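Local coordinates for PbSGBP-B lipoprotein (Prevotella bryantii B14, PDB 6D2Y) that probably binds polysaccharides at the cell surface as a lipoprotein of a polysaccharide utilization locus, at residues G272-E277 with T361-Q366. Numbering follows the deposited sequence.
Sequences GKWNDE and TWFHAQ
The six-membered ring of Trp274 turns its edge to one face of the His364 imidazole, an offset edge-to-face pair with the planes at 78° and the centroids 5.2 Å apart. The far end of the indole does the touching: CZ3 of Trp274 lies 3.6 Å from NE2 of His364, with CH2 beside it. The side chains of Phe363 and Trp274 come at each other from opposite directions, with CZ of Phe363 3.4 Å from CH2 of Trp274. Here the planes are inclined by only 30°, but the offset is large, with centroids 5.6 Å apart, so the ring ends make the contact and there is little stacking. Phe363 in turn carries CD2 of His364 over one face, 3.7 Å above its plane and toward the rim, which completes an aromatic cluster of three. With CG anti to the backbone N (chi1 -173°), Trp274 extends from its loop across to the loop between strands 330-335 and 372-374. Asp276 CG lies in the plane of the indole at its edge, its carboxylate accepting from NE1, although the modelled bond is doubtfully short. Phe427 of strand 423-428 adds another edge-to-face partner to Trp274, and a glycerol, probably from the crystallisation liquor, lies near this side chain. No hydrogen bond joins the two segments, so these loops of the probable glycan-binding domain are linked by aromatic and van der Waals contact centred on Trp274.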
loop_
_atom_site.group_PDB
_atom_site.type_symbol
_atom_site.label_atom_id
_atom_site.label_comp_id
_atom_site.label_asym_id
_atom_site.label_seq_id
_atom_site.Cartn_x
_atom_site.Cartn_y
_atom_site.Cartn_z
ATOM N N GLY A 272 -3.390 -20.882 17.641
ATOM C CA GLY A 272 -2.818 -19.594 18.011
ATOM C C GLY A 272 -2.807 -19.321 19.499
ATOM O O GLY A 272 -3.010 -18.174 19.919
ATOM N N LYS A 273 -2.564 -20.352 20.308
ATOM C CA LYS A 273 -2.632 -20.212 21.755
ATOM C C LYS A 273 -1.594 -19.212 22.253
ATOM O O LYS A 273 -0.541 -19.018 21.640
ATOM C CB LYS A 273 -2.428 -21.573 22.427
ATOM C CG LYS A 273 -2.618 -21.570 23.937
ATOM C CD LYS A 273 -2.135 -22.865 24.572
ATOM C CE LYS A 273 -3.186 -23.445 25.507
ATOM N NZ LYS A 273 -2.914 -24.870 25.842
ATOM N N TRP A 274 -1.918 -18.565 23.376
ATOM C CA TRP A 274 -1.031 -17.580 23.983
ATOM C C TRP A 274 0.346 -18.179 24.240
ATOM O O TRP A 274 0.480 -19.215 24.897
ATOM C CB TRP A 274 -1.639 -17.067 25.293
ATOM C CG TRP A 274 -0.894 -15.917 25.929
ATOM C CD1 TRP A 274 0.422 -15.891 26.301
ATOM C CD2 TRP A 274 -1.431 -14.635 26.284
ATOM N NE1 TRP A 274 0.737 -14.675 26.852
ATOM C CE2 TRP A 274 -0.382 -13.885 26.856
ATOM C CE3 TRP A 274 -2.695 -14.048 26.172
ATOM C CZ2 TRP A 274 -0.560 -12.580 27.314
ATOM C CZ3 TRP A 274 -2.869 -12.751 26.626
ATOM C CH2 TRP A 274 -1.807 -12.032 27.190
ATOM N N ASN A 275 1.365 -17.507 23.713
ATOM C CA ASN A 275 2.759 -17.906 23.891
ATOM C C ASN A 275 3.595 -16.639 23.760
ATOM O O ASN A 275 3.705 -16.078 22.663
ATOM C CB ASN A 275 3.166 -18.955 22.855
ATOM C CG ASN A 275 4.509 -19.599 23.162
ATOM O OD1 ASN A 275 5.304 -19.071 23.937
ATOM N ND2 ASN A 275 4.776 -20.743 22.531
ATOM N N ASP A 276 4.168 -16.177 24.878
ATOM C CA ASP A 276 4.954 -14.944 24.888
ATOM C C ASP A 276 6.237 -15.033 24.069
ATOM O O ASP A 276 6.923 -14.010 23.919
ATOM C CB ASP A 276 5.306 -14.535 26.325
ATOM C CG ASP A 276 4.097 -14.501 27.242
ATOM O OD1 ASP A 276 4.206 -14.935 28.404
ATOM O OD2 ASP A 276 3.023 -14.040 26.771
ATOM N N GLU A 277 6.581 -16.213 23.545
ATOM C CA GLU A 277 7.716 -16.312 22.640
ATOM C C GLU A 277 7.506 -15.504 21.368
ATOM O O GLU A 277 8.485 -15.176 20.688
ATOM C CB GLU A 277 7.988 -17.771 22.277
ATOM C CG GLU A 277 8.624 -18.592 23.385
ATOM C CD GLU A 277 10.111 -18.327 23.520
ATOM O OE1 GLU A 277 10.751 -17.991 22.501
ATOM O OE2 GLU A 277 10.644 -18.467 24.643
ATOM N N THR A 361 -2.656 -7.135 30.130
ATOM C CA THR A 361 -4.105 -7.165 29.997
ATOM C C THR A 361 -4.646 -6.024 29.148
ATOM O O THR A 361 -5.817 -6.066 28.756
ATOM C CB THR A 361 -4.768 -7.110 31.381
ATOM O OG1 THR A 361 -4.477 -5.852 32.003
ATOM C CG2 THR A 361 -4.256 -8.233 32.269
ATOM N N TRP A 362 -3.824 -5.016 28.850
ATOM C CA TRP A 362 -4.334 -3.806 28.215
ATOM C C TRP A 362 -4.764 -4.048 26.773
ATOM O O TRP A 362 -5.647 -3.344 26.270
ATOM C CB TRP A 362 -3.281 -2.701 28.277
ATOM C CG TRP A 362 -2.085 -2.963 27.423
ATOM C CD1 TRP A 362 -1.012 -3.749 27.730
ATOM C CD2 TRP A 362 -1.839 -2.442 26.112
ATOM N NE1 TRP A 362 -0.112 -3.747 26.692
ATOM C CE2 TRP A 362 -0.596 -2.953 25.687
ATOM C CE3 TRP A 362 -2.547 -1.593 25.257
ATOM C CZ2 TRP A 362 -0.047 -2.641 24.445
ATOM C CZ3 TRP A 362 -2.000 -1.288 24.024
ATOM C CH2 TRP A 362 -0.763 -1.808 23.631
ATOM N N PHE A 363 -4.166 -5.024 26.094
ATOM C CA PHE A 363 -4.539 -5.321 24.718
ATOM C C PHE A 363 -5.624 -6.385 24.611
ATOM O O PHE A 363 -6.021 -6.731 23.493
ATOM C CB PHE A 363 -3.306 -5.740 23.900
ATOM C CG PHE A 363 -2.570 -6.926 24.457
ATOM C CD1 PHE A 363 -2.926 -8.214 24.093
ATOM C CD2 PHE A 363 -1.507 -6.752 25.327
ATOM C CE1 PHE A 363 -2.247 -9.306 24.599
ATOM C CE2 PHE A 363 -0.823 -7.841 25.835
ATOM C CZ PHE A 363 -1.193 -9.118 25.469
ATOM N N HIS A 364 -6.121 -6.902 25.733
ATOM C CA HIS A 364 -7.252 -7.826 25.723
ATOM C C HIS A 364 -8.148 -7.564 26.932
ATOM O O HIS A 364 -8.517 -8.470 27.681
ATOM C CB HIS A 364 -6.779 -9.281 25.660
ATOM C CG HIS A 364 -6.086 -9.759 26.898
ATOM N ND1 HIS A 364 -6.715 -10.530 27.851
ATOM C CD2 HIS A 364 -4.812 -9.594 27.328
ATOM C CE1 HIS A 364 -5.863 -10.811 28.821
ATOM N NE2 HIS A 364 -4.701 -10.257 28.527
ATOM N N ALA A 365 -8.533 -6.302 27.113
ATOM C CA ALA A 365 -9.329 -5.875 28.255
ATOM C C ALA A 365 -10.823 -5.829 27.956
ATOM O O ALA A 365 -11.592 -5.336 28.788
ATOM C CB ALA A 365 -8.854 -4.504 28.742
ATOM N N GLN A 366 -11.248 -6.331 26.793
ATOM C CA GLN A 366 -12.661 -6.336 26.398
ATOM C C GLN A 366 -13.259 -4.931 26.443
ATOM O O GLN A 366 -14.390 -4.728 26.887
ATOM C CB GLN A 366 -13.476 -7.300 27.264
ATOM C CG GLN A 366 -13.851 -8.596 26.569
ATOM C CD GLN A 366 -14.698 -9.506 27.437
ATOM O OE1 GLN A 366 -15.729 -10.015 27.000
ATOM N NE2 GLN A 366 -14.264 -9.715 28.674
#